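Local coordinates for protein DNA polymerase III subunit beta (Helicobacter pylori 26695, PDB 4S3I) that forms a sliding clamp that tethers DNA polymerases and other proteins to DNA and so confers processivity, at residues 43-48 with 56-61; 125-130 with 188-193; 162-167 with 194-199; 271-276 with 302-307; 278-283 with 322-327. All blocks are in the same frame, centred on the assembly; numbering follows the deposited sequence.

Contact 1 of 5, residues 43-48 with 56-61; sequences KLFLKA and KSYIFT
Lys-43 and Tyr-58 meet on one face of a beta hairpin, whose antiparallel strands 43-49 and 53-60 belong to the N-terminal clamp domain. The lysine chain runs extended across one face of the tyrosine ring. Its CE makes a CH-pi contact 3.7 Å from the Tyr-58 centroid. Lys-43 NZ follows at 3.9 Å from the Tyr-58 centroid, a cation-pi interaction over the face. Tyr-58 CG stands between backbone N and carbonyl carbon (chi1 84°), which stands the ring up from the sheet, where the Lys-43 chain can run across it. Its CB meanwhile rests over a face of the Phe-45 ring, 3.9 Å from the centroid; the two aromatic planes are inclined at 47°. Lys-56 approaches the same phenylalanine with its aliphatic CE. The other face of the hairpin is largely apolar: Leu-44 and Ile-59 lie side by side, and with Leu-46 they are turned to strand 4-7 and helix 9-19. Ser-57 OG, on that face too, is hydrogen-bonded to His-233. Four backbone bonds join the strands in two hydrogen-bonded pairs, Leu-44 with Ile-59 and Leu-46 with Ser-57; the bond from Leu-44 N to Ile-59 O measures 2.8 Å.

Contact 2 of 5, residues 125-130 with 188-193; sequences PKVSIE and ISIHST
The imidazole of His-191 meets strand 127-131 with its edge: Ser-128 O lies near the ring plane, 4.0 Å from His-191 CD2, and a water molecule lies at the edge as well. That water accepts from Glu-130 N and donates to Ser-189 O, linking the two backbones. The ring is placed with CG opposite the carbonyl carbon (chi1 -56°), while His-191 CB, before the ring, touches Ser-128 OG. Ser-128 and His-191 form an antiparallel hydrogen-bonded pair: Ser-128 N donates to His-191 O at 2.7 Å. The return bond, from His-191 N to Ser-128 O, measures 3.0 Å. Beyond it, Lys-126 O accepts from Thr-193 N at 2.8 Å, while Thr-193 OG1 adds a weak bond to the same oxygen. Lys-126 and Val-127 both face Ser-221 on the other side, a classic beta bulge. Inward, Val-127 CG2 meets Ile-190 CG2 at 4.0 Å, and Ile-129 CG2 touches both Ile-188 CG2 and Ile-190 CG1. Phe-163 packs against Val-127, Ile-129 and Ile-190 from the facing sheet. The chemistry is thus two-sided at this outermost strand of the sheet within the chain, branched aliphatic groups packing inward, Ser-128 and His-191 lying on the more exposed face.

Contact 3 of 5, residues 162-167 with 194-199; sequences QFDQKH and EEDISC
Backbone bonds between Phe-163 and Ile-197 set the frame of this antiparallel pairing. Phe-163 N donates to Ile-197 O at 2.9 Å, whereas the return bond from Ile-197 N to Phe-163 O is weak. Past the strand end, Gln-165 N gives a third bond to Glu-195 O, at 3.0 Å.

Apolar contact lies on the inner face. Phe-163 and Ile-197 point the same way, with Phe-163 CB 3.7 Å from Ile-197 CG2, and Ile-197 O lies at the edge of the phenyl ring, in its plane. Cys-199 SG comes obliquely to Phe-163 CE2 at 4.1 Å, a sulfur-aromatic contact.

Polar and charged groups take the outer face. A water bridges Gln-162 OE1 and Ser-198 OG. Asp-164, its CG opposite the backbone N (chi1 -175°), reaches forward along its own chain: OD1 accepts from His-167 N in an Asx motif. Asp-164 OD2 lies in the imidazole plane of His-167 and takes a nearly straight 2.9 Å bond from His-167 ND1, though ND1 stands above the carboxylate plane. These donors may offset the proximity of Asp-196, whose OD1 is 4.1 Å from Asp-164 OD2. In the loops beyond the strands, Lys-166 meets Glu-195 through its aliphatic CD.

Strand 196-202 is the outermost of its sheet within the chain, and strand 158-164 pairs on its other side with strand 169-175; Phe-163 and Ile-197 face Val-127 of the opposing sheet.

Contact 4 of 5, residues 271-276 with 302-307; sequences KLCSSL and AKTSVE
Leu-272 is swung with its CG trans to the backbone N (chi1 -173°), which carries CD2 across to Thr-304, 4.0 Å from its CB. Cys-273 takes the other course: with SG opposite its carbonyl carbon (chi1 -66°), the sulfur comes near strand 301-307, 3.9 Å from Ala-302 O. The Ala-302 methyl meets the helix backbone directly, its CB lying 3.9 Å from Cys-273 CA and 4.3 Å from Cys-273 CB. Leu-276, beyond the helix, closes over the same methyl with CD1, at 4.2 Å from Ala-302 CB. The contact is therefore one of van der Waals packing between the last part of helix 263-273 and strand 301-307, almost all of it buried. The polar groups look elsewhere. Ser-275 OG turns back to Leu-272 O with a bond of 2.9 Å, tying down a carbonyl near the helix end, and Leu-276 N reaches Cys-273 O. Thr-304 OG1 is hydrogen-bonded to Ser-105 of the second subunit.

Helix 263-273 lies here against the C-terminal domain sheet, with Cys-273 also touching Phe-291 of strand 288-293 and Ile-280 of strand 279-284. Strand 301-307 is outermost within its chain, but Ala-302 and Lys-303 pair antiparallel with a strand of the second subunit, whose Phe-107 packs on Leu-272 and Ala-302; the sheet thus runs on across the dimer interface of the clamp ring.

Contact 5 of 5, residues 278-283 with 322-327; sequences STIKLT and VNAKFF
Val-322 enters as the hydrogen-bonded partner of Ile-280 at the end of strand 318-323. Its N donates to Ile-280 O and its O accepts from Ile-280 N, both at 2.9 Å, while Val-322 CG2 lies 4.1 Å from Ile-280 CB. Thr-279 CA also points its hydrogen at Val-322 O.

Asn-323 is the junction between strand and helix. Opposite Thr-279 in a non-hydrogen-bonded pair, it is at the same time the N-cap of helix 324-332: CG trans to the backbone N (chi1 177°) brings OD1 round to accept from Phe-326 N at 2.9 Å, a donor lying above the carbonyl plane. Its ND2 is placed over the centre of the Phe-326 ring. This direct passage from edge strand to capped helix lies within the C-terminal domain of the clamp, where helices pack against an antiparallel sheet.

Ala-324 prolongs the pairing into the first turn. Its N donates to Ser-278 O at 2.9 Å, and its CB meets Ile-280 CD1 at 3.8 Å; Ile-280 also touches Ile-270 of helix 263-273. Lys-325 is approached by a water, which accepts from Lys-325 N and lies rather close to Ser-278 O, already the acceptor of Ala-324 N. Ser-278 OG is bound to Asp-295. Phe-326 supplies the capping N-H, and Phe-327 N starts the helical bonding at Asn-323 O, with its ring turned toward Ile-270 and Phe-350.

How the contacts relate
Four of the five contacts pair antiparallel strands, and their chemistry follows their place. Contacts 1 and 2 lie in the same long sheet, about 27 Å apart between centres; both set an apolar inner face against a polar or aromatic outer one. Contact 3, a surface contact, lies directly against contact 2 but in a different sheet, their centres about 9 Å apart. Contact 4 is the buried exception, made by apolar packing without backbone pairing between its segments, at the subunit interface. It shares a sheet with contact 5, about 10 Å away between centres, where backbone bonding passes from strand into helix and Ala-324 CB packs against Ser-274 OG. Contacts 1 and 4 lie on opposite sides of the chain's centre.

Contact 1 of 5, residues 43-48 with 56-61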
# COMPACT_ATOMS: atom_id res chain seq x y z
N LYS A 43 8.81 30.33 -19.79
CA LYS A 43 7.96 29.33 -19.12
C LYS A 43 7.69 28.13 -20.03
O LYS A 43 7.60 28.27 -21.25
CB LYS A 43 6.63 29.94 -18.67
CG LYS A 43 6.71 31.01 -17.57
CD LYS A 43 5.31 31.48 -17.15
CE LYS A 43 5.33 32.38 -15.92
NZ LYS A 43 3.95 32.80 -15.51
N LEU A 44 7.57 26.94 -19.42
CA LEU A 44 7.00 25.77 -20.09
C LEU A 44 5.66 25.49 -19.43
O LEU A 44 5.59 25.24 -18.22
CB LEU A 44 7.89 24.54 -19.94
CG LEU A 44 7.23 23.22 -20.34
CD1 LEU A 44 7.07 23.14 -21.85
CD2 LEU A 44 8.00 22.02 -19.83
N PHE A 45 4.58 25.54 -20.20
CA PHE A 45 3.26 25.21 -19.71
C PHE A 45 2.94 23.77 -20.07
O PHE A 45 3.17 23.34 -21.20
CB PHE A 45 2.21 26.13 -20.32
CG PHE A 45 2.26 27.54 -19.80
CD1 PHE A 45 3.13 28.47 -20.37
CD2 PHE A 45 1.46 27.94 -18.73
CE1 PHE A 45 3.18 29.79 -19.89
CE2 PHE A 45 1.51 29.25 -18.24
CZ PHE A 45 2.37 30.17 -18.82
N LEU A 46 2.40 23.05 -19.10
CA LEU A 46 2.02 21.66 -19.29
C LEU A 46 0.55 21.58 -18.91
O LEU A 46 0.16 22.06 -17.84
CB LEU A 46 2.88 20.75 -18.41
CG LEU A 46 4.40 20.89 -18.49
CD1 LEU A 46 4.91 21.93 -17.51
CD2 LEU A 46 5.12 19.55 -18.22
N LYS A 47 -0.28 21.04 -19.79
CA LYS A 47 -1.69 20.92 -19.43
C LYS A 47 -2.34 19.61 -19.85
O LYS A 47 -2.02 19.05 -20.90
CB LYS A 47 -2.51 22.12 -19.93
CG LYS A 47 -2.70 22.21 -21.42
CD LYS A 47 -3.72 23.30 -21.73
CE LYS A 47 -3.89 23.53 -23.23
NZ LYS A 47 -2.76 24.32 -23.81
N ALA A 48 -3.23 19.13 -19.00
CA ALA A 48 -4.00 17.91 -19.25
C ALA A 48 -5.45 18.20 -18.87
O ALA A 48 -5.74 18.54 -17.72
CB ALA A 48 -3.46 16.77 -18.42
N LYS A 56 -3.75 23.13 -15.70
CA LYS A 56 -2.70 23.77 -16.48
C LYS A 56 -1.65 24.31 -15.51
O LYS A 56 -1.98 25.05 -14.58
CB LYS A 56 -3.28 24.90 -17.33
CG LYS A 56 -2.26 25.76 -18.06
CD LYS A 56 -2.98 26.86 -18.85
CE LYS A 56 -2.03 27.65 -19.74
NZ LYS A 56 -2.78 28.58 -20.65
N SER A 57 -0.40 23.90 -15.71
CA SER A 57 0.68 24.29 -14.81
C SER A 57 1.83 24.86 -15.62
O SER A 57 1.87 24.71 -16.85
CB SER A 57 1.19 23.08 -14.03
OG SER A 57 0.15 22.43 -13.33
N TYR A 58 2.77 25.51 -14.95
CA TYR A 58 4.00 25.91 -15.63
C TYR A 58 5.23 25.66 -14.76
O TYR A 58 5.14 25.63 -13.53
CB TYR A 58 3.96 27.38 -16.08
CG TYR A 58 4.35 28.38 -15.00
CD1 TYR A 58 3.38 28.98 -14.21
CD2 TYR A 58 5.69 28.73 -14.79
CE1 TYR A 58 3.73 29.90 -13.24
CE2 TYR A 58 6.04 29.63 -13.81
CZ TYR A 58 5.06 30.22 -13.04
OH TYR A 58 5.39 31.13 -12.06
N ILE A 59 6.37 25.48 -15.41
CA ILE A 59 7.66 25.59 -14.74
C ILE A 59 8.51 26.57 -15.54
O ILE A 59 8.28 26.77 -16.74
CB ILE A 59 8.39 24.24 -14.63
CG1 ILE A 59 8.69 23.65 -16.02
CG2 ILE A 59 7.57 23.26 -13.78
CD1 ILE A 59 9.52 22.34 -15.97
N PHE A 60 9.47 27.21 -14.87
CA PHE A 60 10.38 28.10 -15.56
C PHE A 60 11.40 27.25 -16.29
O PHE A 60 11.82 26.22 -15.79
CB PHE A 60 11.12 29.00 -14.56
CG PHE A 60 10.25 30.05 -13.93
CD1 PHE A 60 9.78 31.13 -14.68
CD2 PHE A 60 9.92 29.98 -12.58
CE1 PHE A 60 8.98 32.11 -14.10
CE2 PHE A 60 9.12 30.96 -11.99
CZ PHE A 60 8.65 32.02 -12.75
N THR A 61 11.79 27.69 -17.48
CA THR A 61 12.86 27.03 -18.22
C THR A 61 14.23 27.49 -17.73
O THR A 61 14.39 28.66 -17.34
CB THR A 61 12.75 27.31 -19.72
OG1 THR A 61 12.91 28.72 -19.95
CG2 THR A 61 11.40 26.87 -20.25

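Contact 2 of 5, residues 125-130 with 188-193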
# COMPACT_ATOMS: atom_id res chain seq x y z
N PRO A 125 -16.43 35.19 -14.61
CA PRO A 125 -16.89 34.72 -13.29
C PRO A 125 -18.14 35.46 -12.85
O PRO A 125 -18.28 36.66 -13.13
CB PRO A 125 -15.72 35.08 -12.36
CG PRO A 125 -14.54 35.43 -13.29
CD PRO A 125 -15.19 35.98 -14.53
N LYS A 126 -19.05 34.76 -12.18
CA LYS A 126 -20.23 35.38 -11.58
C LYS A 126 -19.97 35.50 -10.09
O LYS A 126 -20.58 36.31 -9.39
CB LYS A 126 -21.47 34.52 -11.79
CG LYS A 126 -21.90 34.39 -13.23
CD LYS A 126 -23.31 33.82 -13.33
CE LYS A 126 -23.80 33.81 -14.77
NZ LYS A 126 -25.29 33.81 -14.85
N VAL A 127 -19.07 34.67 -9.60
CA VAL A 127 -18.70 34.71 -8.20
C VAL A 127 -17.22 34.43 -8.06
O VAL A 127 -16.66 33.62 -8.81
CB VAL A 127 -19.53 33.72 -7.35
CG1 VAL A 127 -19.32 32.30 -7.84
CG2 VAL A 127 -19.17 33.83 -5.87
N SER A 128 -16.57 35.12 -7.14
CA SER A 128 -15.16 34.87 -6.92
C SER A 128 -14.82 35.14 -5.46
O SER A 128 -15.39 36.03 -4.83
CB SER A 128 -14.31 35.76 -7.81
OG SER A 128 -14.19 37.05 -7.26
N ILE A 129 -13.90 34.34 -4.94
CA ILE A 129 -13.30 34.58 -3.65
C ILE A 129 -11.79 34.38 -3.70
O ILE A 129 -11.26 33.66 -4.55
CB ILE A 129 -13.90 33.67 -2.56
CG1 ILE A 129 -13.81 32.20 -2.99
CG2 ILE A 129 -15.34 34.04 -2.27
CD1 ILE A 129 -14.05 31.24 -1.82
N GLU A 130 -11.10 35.06 -2.78
CA GLU A 130 -9.68 34.88 -2.59
C GLU A 130 -9.56 34.14 -1.27
O GLU A 130 -10.16 34.55 -0.28
CB GLU A 130 -8.98 36.25 -2.50
CG GLU A 130 -7.92 36.51 -3.58
CD GLU A 130 -8.51 36.74 -4.97
OE1 GLU A 130 -9.75 36.64 -5.13
OE2 GLU A 130 -7.74 37.02 -5.92
N ILE A 188 -16.12 36.01 4.90
CA ILE A 188 -15.46 35.71 3.64
C ILE A 188 -15.81 36.83 2.67
O ILE A 188 -17.00 37.10 2.45
CB ILE A 188 -16.00 34.39 3.07
CG1 ILE A 188 -15.91 33.30 4.13
CG2 ILE A 188 -15.24 34.00 1.80
CD1 ILE A 188 -14.49 33.06 4.61
N SER A 189 -14.80 37.49 2.12
CA SER A 189 -15.04 38.51 1.11
C SER A 189 -15.54 37.84 -0.16
O SER A 189 -14.75 37.25 -0.91
CB SER A 189 -13.77 39.31 0.83
OG SER A 189 -13.38 40.07 1.95
N ILE A 190 -16.84 37.92 -0.40
CA ILE A 190 -17.45 37.31 -1.58
C ILE A 190 -17.78 38.36 -2.63
O ILE A 190 -18.50 39.32 -2.35
CB ILE A 190 -18.73 36.53 -1.22
CG1 ILE A 190 -18.39 35.37 -0.29
CG2 ILE A 190 -19.44 36.02 -2.48
CD1 ILE A 190 -19.60 34.53 0.12
N HIS A 191 -17.24 38.18 -3.83
CA HIS A 191 -17.63 39.02 -4.96
C HIS A 191 -18.53 38.21 -5.87
O HIS A 191 -18.15 37.14 -6.35
CB HIS A 191 -16.40 39.53 -5.71
CG HIS A 191 -15.43 40.27 -4.84
ND1 HIS A 191 -15.48 41.63 -4.66
CD2 HIS A 191 -14.41 39.82 -4.07
CE1 HIS A 191 -14.52 42.00 -3.82
NE2 HIS A 191 -13.86 40.92 -3.45
N SER A 192 -19.74 38.71 -6.10
CA SER A 192 -20.75 37.95 -6.81
C SER A 192 -21.71 38.90 -7.50
O SER A 192 -21.99 39.98 -7.00
CB SER A 192 -21.51 37.03 -5.85
OG SER A 192 -22.49 36.28 -6.53
N THR A 193 -22.20 38.49 -8.67
CA THR A 193 -23.19 39.29 -9.39
C THR A 193 -24.59 39.06 -8.82
O THR A 193 -25.47 39.90 -8.95
CB THR A 193 -23.14 39.00 -10.90
OG1 THR A 193 -23.29 37.59 -11.11
CG2 THR A 193 -21.79 39.43 -11.48
O HOH W 1 -12.34 37.58 -2.04

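Contact 3 of 5, residues 162-167 with 194-199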
# COMPACT_ATOMS: atom_id res chain seq x y z
N GLN A 162 -22.26 27.05 -1.04
CA GLN A 162 -23.34 28.03 -1.10
C GLN A 162 -22.82 29.40 -0.67
O GLN A 162 -22.37 29.57 0.47
CB GLN A 162 -24.49 27.60 -0.19
CG GLN A 162 -25.79 28.38 -0.38
CD GLN A 162 -26.95 27.72 0.36
OE1 GLN A 162 -27.73 26.97 -0.23
NE2 GLN A 162 -27.06 28.00 1.65
N PHE A 163 -22.87 30.36 -1.59
CA PHE A 163 -22.36 31.70 -1.33
C PHE A 163 -23.48 32.65 -0.96
O PHE A 163 -24.45 32.79 -1.71
CB PHE A 163 -21.66 32.26 -2.58
CG PHE A 163 -20.41 31.51 -2.96
CD1 PHE A 163 -19.17 31.90 -2.45
CD2 PHE A 163 -20.46 30.45 -3.84
CE1 PHE A 163 -18.01 31.22 -2.81
CE2 PHE A 163 -19.30 29.75 -4.20
CZ PHE A 163 -18.08 30.15 -3.68
N ASP A 164 -23.35 33.29 0.20
CA ASP A 164 -24.25 34.38 0.58
C ASP A 164 -23.45 35.69 0.56
O ASP A 164 -22.73 35.99 1.52
CB ASP A 164 -24.84 34.14 1.98
CG ASP A 164 -25.87 35.20 2.38
OD1 ASP A 164 -25.64 36.42 2.17
OD2 ASP A 164 -26.92 34.80 2.92
N GLN A 165 -23.58 36.45 -0.52
CA GLN A 165 -22.84 37.70 -0.68
C GLN A 165 -23.19 38.71 0.41
O GLN A 165 -22.31 39.39 0.94
CB GLN A 165 -23.08 38.29 -2.08
CG GLN A 165 -23.10 39.83 -2.16
CD GLN A 165 -21.71 40.45 -2.25
OE1 GLN A 165 -21.34 41.29 -1.42
NE2 GLN A 165 -20.94 40.05 -3.26
N LYS A 166 -24.47 38.78 0.77
CA LYS A 166 -24.93 39.79 1.72
C LYS A 166 -24.30 39.60 3.09
O LYS A 166 -23.83 40.55 3.72
CB LYS A 166 -26.45 39.75 1.88
CG LYS A 166 -27.10 41.12 1.79
CD LYS A 166 -27.28 41.55 0.34
CE LYS A 166 -26.67 42.92 0.04
NZ LYS A 166 -25.19 42.86 -0.10
N HIS A 167 -24.28 38.35 3.54
CA HIS A 167 -23.80 38.04 4.87
C HIS A 167 -22.34 37.58 4.85
O HIS A 167 -21.77 37.30 5.90
CB HIS A 167 -24.73 37.03 5.54
CG HIS A 167 -26.15 37.51 5.62
ND1 HIS A 167 -27.17 36.98 4.86
CD2 HIS A 167 -26.72 38.50 6.36
CE1 HIS A 167 -28.30 37.60 5.14
NE2 HIS A 167 -28.05 38.53 6.04
N GLU A 194 -24.77 37.90 -8.20
CA GLU A 194 -26.04 37.53 -7.58
C GLU A 194 -25.90 37.54 -6.05
O GLU A 194 -24.81 37.32 -5.52
CB GLU A 194 -26.48 36.13 -8.03
CG GLU A 194 -27.54 36.12 -9.12
CD GLU A 194 -28.39 34.86 -9.10
OE1 GLU A 194 -27.81 33.75 -8.92
OE2 GLU A 194 -29.62 34.96 -9.24
N GLU A 195 -27.02 37.77 -5.36
CA GLU A 195 -27.03 37.73 -3.90
C GLU A 195 -26.70 36.34 -3.37
O GLU A 195 -25.95 36.17 -2.40
CB GLU A 195 -28.38 38.18 -3.35
CG GLU A 195 -28.48 39.66 -2.99
CD GLU A 195 -29.59 39.93 -1.99
OE1 GLU A 195 -30.31 38.98 -1.63
OE2 GLU A 195 -29.74 41.09 -1.56
N ASP A 196 -27.30 35.33 -4.00
CA ASP A 196 -27.03 33.95 -3.62
C ASP A 196 -26.71 33.11 -4.85
O ASP A 196 -27.34 33.26 -5.91
CB ASP A 196 -28.20 33.35 -2.84
CG ASP A 196 -28.13 33.68 -1.35
OD1 ASP A 196 -27.64 32.82 -0.57
OD2 ASP A 196 -28.54 34.79 -0.96
N ILE A 197 -25.69 32.26 -4.72
CA ILE A 197 -25.28 31.39 -5.81
C ILE A 197 -24.70 30.10 -5.26
O ILE A 197 -23.93 30.12 -4.28
CB ILE A 197 -24.27 32.08 -6.79
CG1 ILE A 197 -23.86 31.12 -7.91
CG2 ILE A 197 -23.06 32.59 -6.04
CD1 ILE A 197 -22.96 31.76 -8.98
N SER A 198 -25.07 28.98 -5.86
CA SER A 198 -24.63 27.68 -5.37
C SER A 198 -23.84 26.94 -6.43
O SER A 198 -24.27 26.83 -7.58
CB SER A 198 -25.83 26.84 -4.92
OG SER A 198 -26.34 27.33 -3.70
N CYS A 199 -22.68 26.43 -6.03
CA CYS A 199 -21.84 25.64 -6.92
C CYS A 199 -21.72 24.24 -6.35
O CYS A 199 -21.38 24.07 -5.18
CB CYS A 199 -20.45 26.26 -7.04
SG CYS A 199 -20.41 27.96 -7.67
O HOH W 2 -28.25 25.70 -3.12

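Contact 4 of 5, residues 271-276 with 302-307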
# COMPACT_ATOMS: atom_id res chain seq x y z
N LYS A 271 -13.97 1.94 18.00
CA LYS A 271 -13.13 1.03 17.23
C LYS A 271 -13.10 -0.34 17.88
O LYS A 271 -13.15 -1.37 17.21
CB LYS A 271 -11.70 1.57 17.11
CG LYS A 271 -11.60 2.79 16.22
CD LYS A 271 -10.19 3.38 16.24
CE LYS A 271 -10.10 4.59 15.32
NZ LYS A 271 -8.84 5.39 15.52
N LEU A 272 -13.00 -0.34 19.21
CA LEU A 272 -12.92 -1.57 19.98
C LEU A 272 -14.13 -2.47 19.74
O LEU A 272 -13.99 -3.67 19.52
CB LEU A 272 -12.80 -1.22 21.47
CG LEU A 272 -12.54 -2.38 22.42
CD1 LEU A 272 -11.45 -3.24 21.81
CD2 LEU A 272 -12.11 -1.89 23.80
N CYS A 273 -15.33 -1.89 19.79
CA CYS A 273 -16.55 -2.70 19.57
C CYS A 273 -16.72 -3.02 18.09
O CYS A 273 -17.33 -4.03 17.73
CB CYS A 273 -17.79 -1.99 20.13
SG CYS A 273 -17.77 -1.82 21.94
N SER A 274 -16.13 -2.18 17.25
CA SER A 274 -16.21 -2.33 15.79
C SER A 274 -15.48 -3.56 15.30
O SER A 274 -15.59 -3.94 14.14
CB SER A 274 -15.60 -1.12 15.08
OG SER A 274 -16.48 -0.03 15.15
N SER A 275 -14.69 -4.17 16.18
CA SER A 275 -13.98 -5.37 15.82
C SER A 275 -14.98 -6.49 15.53
O SER A 275 -14.69 -7.40 14.75
CB SER A 275 -13.04 -5.79 16.94
OG SER A 275 -13.76 -6.15 18.09
N LEU A 276 -16.16 -6.40 16.14
CA LEU A 276 -17.14 -7.47 16.03
C LEU A 276 -18.50 -7.04 15.43
O LEU A 276 -19.39 -7.87 15.26
CB LEU A 276 -17.37 -8.14 17.39
CG LEU A 276 -16.22 -8.96 17.97
CD1 LEU A 276 -16.67 -9.70 19.23
CD2 LEU A 276 -15.72 -9.96 16.92
N ALA A 302 -18.92 -7.68 22.26
CA ALA A 302 -17.86 -6.75 22.63
C ALA A 302 -18.50 -5.70 23.51
O ALA A 302 -19.54 -5.14 23.14
CB ALA A 302 -17.25 -6.09 21.38
N LYS A 303 -17.92 -5.44 24.67
CA LYS A 303 -18.40 -4.37 25.54
C LYS A 303 -17.21 -3.59 26.06
O LYS A 303 -16.13 -4.16 26.29
CB LYS A 303 -19.19 -4.90 26.75
CG LYS A 303 -19.85 -6.26 26.58
CD LYS A 303 -20.88 -6.53 27.69
CE LYS A 303 -20.36 -6.07 29.05
NZ LYS A 303 -21.30 -6.39 30.17
N THR A 304 -17.42 -2.30 26.30
CA THR A 304 -16.45 -1.52 27.06
C THR A 304 -17.14 -0.30 27.64
O THR A 304 -18.26 0.04 27.24
CB THR A 304 -15.25 -1.06 26.20
OG1 THR A 304 -14.20 -0.59 27.07
CG2 THR A 304 -15.65 0.05 25.27
N SER A 305 -16.48 0.35 28.59
CA SER A 305 -17.02 1.56 29.14
C SER A 305 -15.92 2.54 29.49
O SER A 305 -14.74 2.18 29.60
CB SER A 305 -17.90 1.29 30.37
OG SER A 305 -17.15 0.78 31.45
N VAL A 306 -16.33 3.78 29.66
CA VAL A 306 -15.44 4.87 29.96
C VAL A 306 -16.07 5.70 31.09
O VAL A 306 -17.27 5.99 31.06
CB VAL A 306 -15.21 5.69 28.68
CG1 VAL A 306 -15.19 7.18 28.96
CG2 VAL A 306 -13.94 5.22 27.97
N GLU A 307 -15.28 6.04 32.10
CA GLU A 307 -15.77 6.89 33.18
C GLU A 307 -15.93 8.32 32.65
O GLU A 307 -15.07 8.81 31.91
CB GLU A 307 -14.77 6.89 34.33
CG GLU A 307 -15.19 7.73 35.53
CD GLU A 307 -14.20 7.62 36.69
OE1 GLU A 307 -13.31 6.73 36.64
OE2 GLU A 307 -14.33 8.41 37.64

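Contact 5 of 5, residues 278-283 with 322-327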
# COMPACT_ATOMS: atom_id res chain seq x y z
N SER A 278 -20.85 -3.59 13.11
CA SER A 278 -20.81 -2.33 12.37
C SER A 278 -21.70 -1.30 13.06
O SER A 278 -21.61 -0.10 12.79
CB SER A 278 -21.28 -2.52 10.92
OG SER A 278 -22.67 -2.77 10.88
N THR A 279 -22.57 -1.79 13.94
CA THR A 279 -23.41 -0.91 14.75
C THR A 279 -23.16 -1.14 16.24
O THR A 279 -22.79 -2.24 16.67
CB THR A 279 -24.91 -1.07 14.43
OG1 THR A 279 -25.30 -2.41 14.73
CG2 THR A 279 -25.20 -0.77 12.96
N ILE A 280 -23.38 -0.10 17.01
CA ILE A 280 -23.03 -0.09 18.42
C ILE A 280 -24.16 0.50 19.25
O ILE A 280 -24.76 1.50 18.86
CB ILE A 280 -21.74 0.74 18.63
CG1 ILE A 280 -20.51 -0.04 18.16
CG2 ILE A 280 -21.57 1.16 20.09
CD1 ILE A 280 -19.24 0.81 18.12
N LYS A 281 -24.46 -0.13 20.38
CA LYS A 281 -25.38 0.47 21.35
C LYS A 281 -24.60 1.32 22.36
O LYS A 281 -23.78 0.79 23.14
CB LYS A 281 -26.16 -0.62 22.07
CG LYS A 281 -27.12 -0.10 23.13
CD LYS A 281 -27.86 -1.28 23.77
CE LYS A 281 -28.73 -0.85 24.94
NZ LYS A 281 -29.38 -2.03 25.58
N LEU A 282 -24.83 2.63 22.33
CA LEU A 282 -24.20 3.56 23.26
C LEU A 282 -25.14 3.84 24.44
O LEU A 282 -26.30 4.20 24.24
CB LEU A 282 -23.89 4.88 22.56
CG LEU A 282 -23.48 6.07 23.44
CD1 LEU A 282 -22.12 5.78 24.09
CD2 LEU A 282 -23.43 7.39 22.66
N THR A 283 -24.65 3.66 25.66
CA THR A 283 -25.47 3.95 26.82
C THR A 283 -24.82 5.04 27.64
O THR A 283 -23.72 4.86 28.16
CB THR A 283 -25.64 2.73 27.73
OG1 THR A 283 -26.28 1.66 27.01
CG2 THR A 283 -26.49 3.11 28.95
N VAL A 322 -26.01 3.46 17.17
CA VAL A 322 -25.24 4.22 16.19
C VAL A 322 -24.48 3.37 15.18
O VAL A 322 -24.08 2.24 15.47
CB VAL A 322 -24.24 5.18 16.86
CG1 VAL A 322 -24.93 6.07 17.88
CG2 VAL A 322 -23.09 4.40 17.51
N ASN A 323 -24.28 3.93 13.98
CA ASN A 323 -23.38 3.34 12.99
C ASN A 323 -21.95 3.70 13.39
O ASN A 323 -21.61 4.88 13.53
CB ASN A 323 -23.73 3.85 11.58
CG ASN A 323 -22.78 3.33 10.50
OD1 ASN A 323 -21.56 3.47 10.59
ND2 ASN A 323 -23.35 2.74 9.45
N ALA A 324 -21.12 2.68 13.58
CA ALA A 324 -19.79 2.88 14.14
C ALA A 324 -18.92 3.72 13.21
O ALA A 324 -18.31 4.71 13.62
CB ALA A 324 -19.13 1.52 14.43
N LYS A 325 -18.86 3.31 11.94
CA LYS A 325 -18.09 4.05 10.95
C LYS A 325 -18.53 5.51 10.83
O LYS A 325 -17.70 6.41 10.76
CB LYS A 325 -18.19 3.37 9.58
CG LYS A 325 -17.63 4.19 8.42
CD LYS A 325 -18.12 3.60 7.08
CE LYS A 325 -17.51 4.31 5.88
NZ LYS A 325 -18.14 3.84 4.61
N PHE A 326 -19.84 5.76 10.82
CA PHE A 326 -20.28 7.16 10.69
C PHE A 326 -19.85 7.96 11.91
O PHE A 326 -19.36 9.09 11.80
CB PHE A 326 -21.80 7.27 10.53
CG PHE A 326 -22.35 6.63 9.28
CD1 PHE A 326 -21.50 6.13 8.30
CD2 PHE A 326 -23.72 6.53 9.10
CE1 PHE A 326 -22.02 5.53 7.15
CE2 PHE A 326 -24.24 5.93 7.96
CZ PHE A 326 -23.39 5.44 6.99
N PHE A 327 -20.04 7.37 13.08
CA PHE A 327 -19.71 8.07 14.32
C PHE A 327 -18.22 8.38 14.32
O PHE A 327 -17.80 9.49 14.65
CB PHE A 327 -20.07 7.18 15.52
CG PHE A 327 -20.39 7.96 16.77
CD1 PHE A 327 -19.38 8.56 17.52
CD2 PHE A 327 -21.71 8.08 17.21
CE1 PHE A 327 -19.68 9.28 18.70
CE2 PHE A 327 -22.03 8.79 18.38
CZ PHE A 327 -21.00 9.40 19.13
O HOH W 3 -20.01 0.64 11.03